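Local coordinates for Alpha/beta hydrolase family protein (PDB 3OOS) that probably acts as a hydrolase of the alpha/beta hydrolase fold, with a substrate that has not been identified, at residues G39-N44 with N261-E266; L168-A173 with K182-L187. All coordinates share one frame; numbering follows the deposited sequence. Where two conformers were deposited one is given.

How the interactions relate
Both contacts lie on the same side of the chain's centre, with their own centres about 13 Å apart. Interaction 1 is the buried one and belongs to the core of the alpha/beta hydrolase fold: it joins the loop between strands 33-34 and 51-55 to helix 262-265, after the last strand, 250-255. Interaction 2 pairs helices 162-176 and 180-186, which fall in the long insertion between strands 116-122 and 224-229, so along the chain it comes between the two halves of interaction 1. This insertion probably corresponds to the cap of the fold, and the packing of V264 CB on A186 CB at 3.9 Å would then join cap to core near the likely active site.

Interaction 1. Residues G39-N44 with N261-E266; sequences GNTFAN and NPFVEE
F42 and F263 form the nearest CA pair, 5.7 Å apart, where a turn of helical phi/psi at 41-44 faces the short helix 262-265 without a direct hydrogen bond between them. In this alpha/beta hydrolase fold the contact joins the loop after strand 33-34 to the chain beyond the last sheet strand. An offset edge-to-face aromatic pair carries it: the edge of F42 is directed at the face of F263, with the ring planes at 66°. The CB of F42 adds a CH-pi contact, 3.8 Å from the F263 centroid and almost on the ring normal. N261 C covers the opposite face, so the F263 ring is sandwiched between F42 and the backbone of N261, just ahead of its own helix. F263 holds CG between its backbone N and carbonyl carbon (chi1 40°), turning the ring back over N261 while presenting its other face to F42. T41 sits beside this pair, its CB 3.7 Å from V264 CG1 and its OG1 near CE1 of F263, beside the ring rather than over its face.

The loop is braced internally by N40 OD1: its bond from F42 N, which lies above the carbonyl plane, makes an Asx turn, and the straighter one from A43 N, at 154°, an Asx motif. The F42 side chain also touches the probable nucleophile elbow around S99, and F263 stacks edge-to-face with H98, which places the pair close to the likely active site. A water links the backbones, donating to T41 O at 2.7 Å and weakly to F263 O at 3.4 Å.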
# COMPACT_ATOMS: atom_id res chain seq x y z
N GLY A 39 4.76 12.19 6.93
CA GLY A 39 3.97 10.98 7.10
C GLY A 39 3.17 10.67 5.86
O GLY A 39 3.59 10.97 4.74
N ASN A 40 1.99 10.08 6.06
CA ASN A 40 1.20 9.57 4.95
C ASN A 40 -0.27 9.45 5.36
O ASN A 40 -0.57 9.08 6.49
CB ASN A 40 1.76 8.21 4.51
CG ASN A 40 0.90 7.53 3.48
OD1 ASN A 40 0.11 6.65 3.81
ND2 ASN A 40 1.03 7.95 2.23
N THR A 41 -1.17 9.77 4.43
CA THR A 41 -2.60 9.86 4.75
C THR A 41 -3.29 8.51 4.98
O THR A 41 -4.34 8.45 5.62
CB THR A 41 -3.38 10.67 3.70
OG1 THR A 41 -3.10 10.16 2.40
CG2 THR A 41 -2.99 12.15 3.77
N PHE A 42 -2.71 7.43 4.45
CA PHE A 42 -3.16 6.08 4.77
C PHE A 42 -2.66 5.65 6.15
O PHE A 42 -3.42 5.09 6.94
CB PHE A 42 -2.74 5.08 3.68
CG PHE A 42 -2.84 3.64 4.10
CD1 PHE A 42 -4.09 3.04 4.29
CD2 PHE A 42 -1.69 2.88 4.29
CE1 PHE A 42 -4.18 1.70 4.68
CE2 PHE A 42 -1.77 1.54 4.67
CZ PHE A 42 -3.02 0.95 4.87
N ALA A 43 -1.39 5.94 6.44
CA ALA A 43 -0.78 5.58 7.72
C ALA A 43 -1.34 6.38 8.90
O ALA A 43 -1.52 5.84 9.99
CB ALA A 43 0.74 5.72 7.65
N ASN A 44 -1.63 7.66 8.66
CA ASN A 44 -1.96 8.58 9.76
C ASN A 44 -3.14 8.19 10.65
O ASN A 44 -3.03 8.28 11.87
CB ASN A 44 -2.10 10.02 9.25
CG ASN A 44 -1.81 11.05 10.32
OD1 ASN A 44 -2.51 12.06 10.44
ND2 ASN A 44 -0.77 10.81 11.11
N ASN A 261 -9.29 5.90 -2.35
CA ASN A 261 -8.67 6.47 -1.16
C ASN A 261 -9.61 6.63 0.05
O ASN A 261 -9.78 7.74 0.55
CB ASN A 261 -8.07 7.85 -1.49
CG ASN A 261 -6.93 7.78 -2.49
OD1 ASN A 261 -5.75 7.81 -2.12
ND2 ASN A 261 -7.27 7.70 -3.78
N PRO A 262 -10.22 5.52 0.53
CA PRO A 262 -11.21 5.63 1.63
C PRO A 262 -10.72 6.35 2.89
O PRO A 262 -11.51 7.01 3.57
CB PRO A 262 -11.53 4.17 1.97
CG PRO A 262 -11.16 3.40 0.77
CD PRO A 262 -10.01 4.11 0.14
N PHE A 263 -9.42 6.23 3.19
CA PHE A 263 -8.81 6.85 4.37
C PHE A 263 -8.88 8.38 4.39
O PHE A 263 -8.78 8.99 5.45
CB PHE A 263 -7.35 6.37 4.53
CG PHE A 263 -6.62 6.26 3.23
CD1 PHE A 263 -5.95 7.36 2.70
CD2 PHE A 263 -6.61 5.06 2.52
CE1 PHE A 263 -5.28 7.27 1.48
CE2 PHE A 263 -5.95 4.96 1.30
CZ PHE A 263 -5.28 6.06 0.78
N VAL A 264 -9.04 8.99 3.21
CA VAL A 264 -9.32 10.44 3.12
C VAL A 264 -10.69 10.79 2.52
O VAL A 264 -11.17 11.92 2.67
CB VAL A 264 -8.20 11.23 2.39
CG1 VAL A 264 -6.96 11.32 3.25
CG2 VAL A 264 -7.88 10.63 1.02
N GLU A 265 -11.32 9.83 1.84
CA GLU A 265 -12.63 10.08 1.23
C GLU A 265 -13.77 9.93 2.23
O GLU A 265 -14.81 10.57 2.10
CB GLU A 265 -12.86 9.16 0.03
CG GLU A 265 -11.88 9.39 -1.12
CD GLU A 265 -12.19 8.52 -2.30
OE1 GLU A 265 -13.14 8.84 -3.04
OE2 GLU A 265 -11.50 7.50 -2.49
N GLU A 266 -13.57 9.05 3.22
CA GLU A 266 -14.55 8.80 4.27
C GLU A 266 -13.82 8.71 5.60
O GLU A 266 -13.70 7.63 6.18
CB GLU A 266 -15.33 7.51 4.00
CG GLU A 266 -16.23 7.57 2.77
CD GLU A 266 -17.01 6.29 2.56
OE1 GLU A 266 -17.84 5.95 3.42
OE2 GLU A 266 -16.79 5.63 1.52
O HOH W 1 -5.94 10.43 6.54

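Interaction 2. Residues L168-A173 with K182-L187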
# COMPACT_ATOMS: atom_id res chain seq x y z
N LEU A 168 -0.93 15.82 -15.27
CA LEU A 168 -1.15 14.37 -15.24
C LEU A 168 -1.50 13.85 -13.85
O LEU A 168 -2.37 12.98 -13.70
CB LEU A 168 0.08 13.63 -15.77
CG LEU A 168 0.45 13.87 -17.24
CD1 LEU A 168 1.85 13.35 -17.50
CD2 LEU A 168 -0.56 13.23 -18.18
N SER A 169 -0.82 14.39 -12.84
CA SER A 169 -1.05 14.00 -11.45
C SER A 169 -2.45 14.40 -11.01
O SER A 169 -3.12 13.65 -10.28
CB SER A 169 -0.00 14.63 -10.54
OG SER A 169 1.29 14.21 -10.92
N ARG A 170 -2.89 15.58 -11.45
CA ARG A 170 -4.24 16.08 -11.17
C ARG A 170 -5.28 15.17 -11.82
O ARG A 170 -6.25 14.77 -11.18
CB ARG A 170 -4.38 17.51 -11.70
CG ARG A 170 -5.72 18.17 -11.41
CD ARG A 170 -5.84 18.53 -9.95
NE ARG A 170 -7.04 19.30 -9.67
CZ ARG A 170 -7.26 19.94 -8.53
NH1 ARG A 170 -6.36 19.91 -7.56
NH2 ARG A 170 -8.38 20.63 -8.35
N GLU A 171 -5.08 14.86 -13.10
CA GLU A 171 -5.98 14.00 -13.85
C GLU A 171 -6.11 12.63 -13.16
O GLU A 171 -7.22 12.11 -13.01
CB GLU A 171 -5.48 13.83 -15.29
CG GLU A 171 -6.46 13.15 -16.23
CD GLU A 171 -6.00 13.17 -17.68
OE1 GLU A 171 -4.91 13.71 -17.96
OE2 GLU A 171 -6.72 12.63 -18.54
N TRP A 172 -4.97 12.07 -12.74
CA TRP A 172 -4.95 10.80 -12.04
C TRP A 172 -5.75 10.87 -10.73
O TRP A 172 -6.57 9.98 -10.45
CB TRP A 172 -3.52 10.34 -11.76
CG TRP A 172 -3.46 8.94 -11.23
CD1 TRP A 172 -3.62 8.55 -9.94
CD2 TRP A 172 -3.24 7.75 -11.99
NE1 TRP A 172 -3.52 7.18 -9.84
CE2 TRP A 172 -3.28 6.66 -11.09
CE3 TRP A 172 -3.01 7.49 -13.35
CZ2 TRP A 172 -3.10 5.34 -11.50
CZ3 TRP A 172 -2.84 6.16 -13.76
CH2 TRP A 172 -2.88 5.11 -12.83
N ALA A 173 -5.50 11.91 -9.95
CA ALA A 173 -6.17 12.09 -8.65
C ALA A 173 -7.69 12.19 -8.81
O ALA A 173 -8.44 11.57 -8.06
CB ALA A 173 -5.62 13.31 -7.93
N LYS A 182 -13.70 16.20 -1.64
CA LYS A 182 -12.85 15.38 -0.77
C LYS A 182 -11.39 15.40 -1.22
O LYS A 182 -10.49 15.37 -0.39
CB LYS A 182 -13.37 13.94 -0.68
CG LYS A 182 -14.71 13.80 0.05
CD LYS A 182 -14.66 14.43 1.44
CE LYS A 182 -15.97 14.22 2.18
NZ LYS A 182 -15.96 14.88 3.52
N LEU A 183 -11.16 15.46 -2.53
CA LEU A 183 -9.80 15.59 -3.05
C LEU A 183 -9.17 16.91 -2.61
O LEU A 183 -8.04 16.92 -2.12
CB LEU A 183 -9.76 15.46 -4.59
CG LEU A 183 -8.42 15.79 -5.27
CD1 LEU A 183 -7.27 14.92 -4.76
CD2 LEU A 183 -8.54 15.67 -6.78
N GLU A 184 -9.90 18.01 -2.79
CA GLU A 184 -9.40 19.32 -2.43
C GLU A 184 -9.05 19.38 -0.94
O GLU A 184 -8.01 19.93 -0.56
CB GLU A 184 -10.40 20.41 -2.81
CG GLU A 184 -9.75 21.70 -3.28
CD GLU A 184 -8.68 21.45 -4.33
OE1 GLU A 184 -8.89 20.62 -5.25
OE2 GLU A 184 -7.61 22.08 -4.24
N GLU A 185 -9.91 18.80 -0.10
CA GLU A 185 -9.67 18.76 1.34
C GLU A 185 -8.49 17.86 1.69
O GLU A 185 -7.70 18.19 2.58
CB GLU A 185 -10.93 18.31 2.09
CG GLU A 185 -12.05 19.34 2.04
CD GLU A 185 -13.35 18.84 2.65
OE1 GLU A 185 -13.37 17.75 3.25
OE2 GLU A 185 -14.36 19.56 2.53
N ALA A 186 -8.35 16.74 0.98
CA ALA A 186 -7.26 15.80 1.23
C ALA A 186 -5.89 16.41 0.94
O ALA A 186 -4.91 16.11 1.61
CB ALA A 186 -7.45 14.51 0.42
N LEU A 187 -5.85 17.29 -0.06
CA LEU A 187 -4.59 17.94 -0.47
C LEU A 187 -4.01 18.88 0.60
O LEU A 187 -2.82 19.20 0.56
CB LEU A 187 -4.77 18.67 -1.80
CG LEU A 187 -4.92 17.78 -3.04
CD1 LEU A 187 -5.43 18.57 -4.23
CD2 LEU A 187 -3.63 17.04 -3.39
O HOH W 2 -5.35 22.03 -5.56
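R170 and E184 supply the polar part of this helix-helix contact, a salt bridge at the surface. NH2 of R170 donates to OE1 of E184 at 3.1 Å with an N-H...O angle of 139°; it arrives on the syn side, tilted out of the carboxylate plane. The guanidinium and carboxylate planes are 50° apart, so the groups do not form a flat bidentate pair. Both chains bend at chi2, which brings their charged ends together across the helices. OE2 accepts from a water at 2.6 Å, and that water weakly accepts from R170 NH1. Each side chain has a second conformer and R170 touches a crystal neighbour, so bridge and water link may be only partly populated.

The apolar part lies beneath the bridge: A173 CB is straddled by both branches of L183, with CD1 and CD2 each 3.9 Å away.

Separately, L187 CD1 makes a van der Waals contact with R170 NH1 at 3.7 Å, oblique to the guanidinium plane.

A short link joins the helices, and its F177 touches L183. From the same segment as R170, L168, E171 and W172 touch helix 145-155. The pair belongs to the mostly helical insertion between strands 116-122 and 224-229, consistent with the cap region of alpha/beta hydrolases.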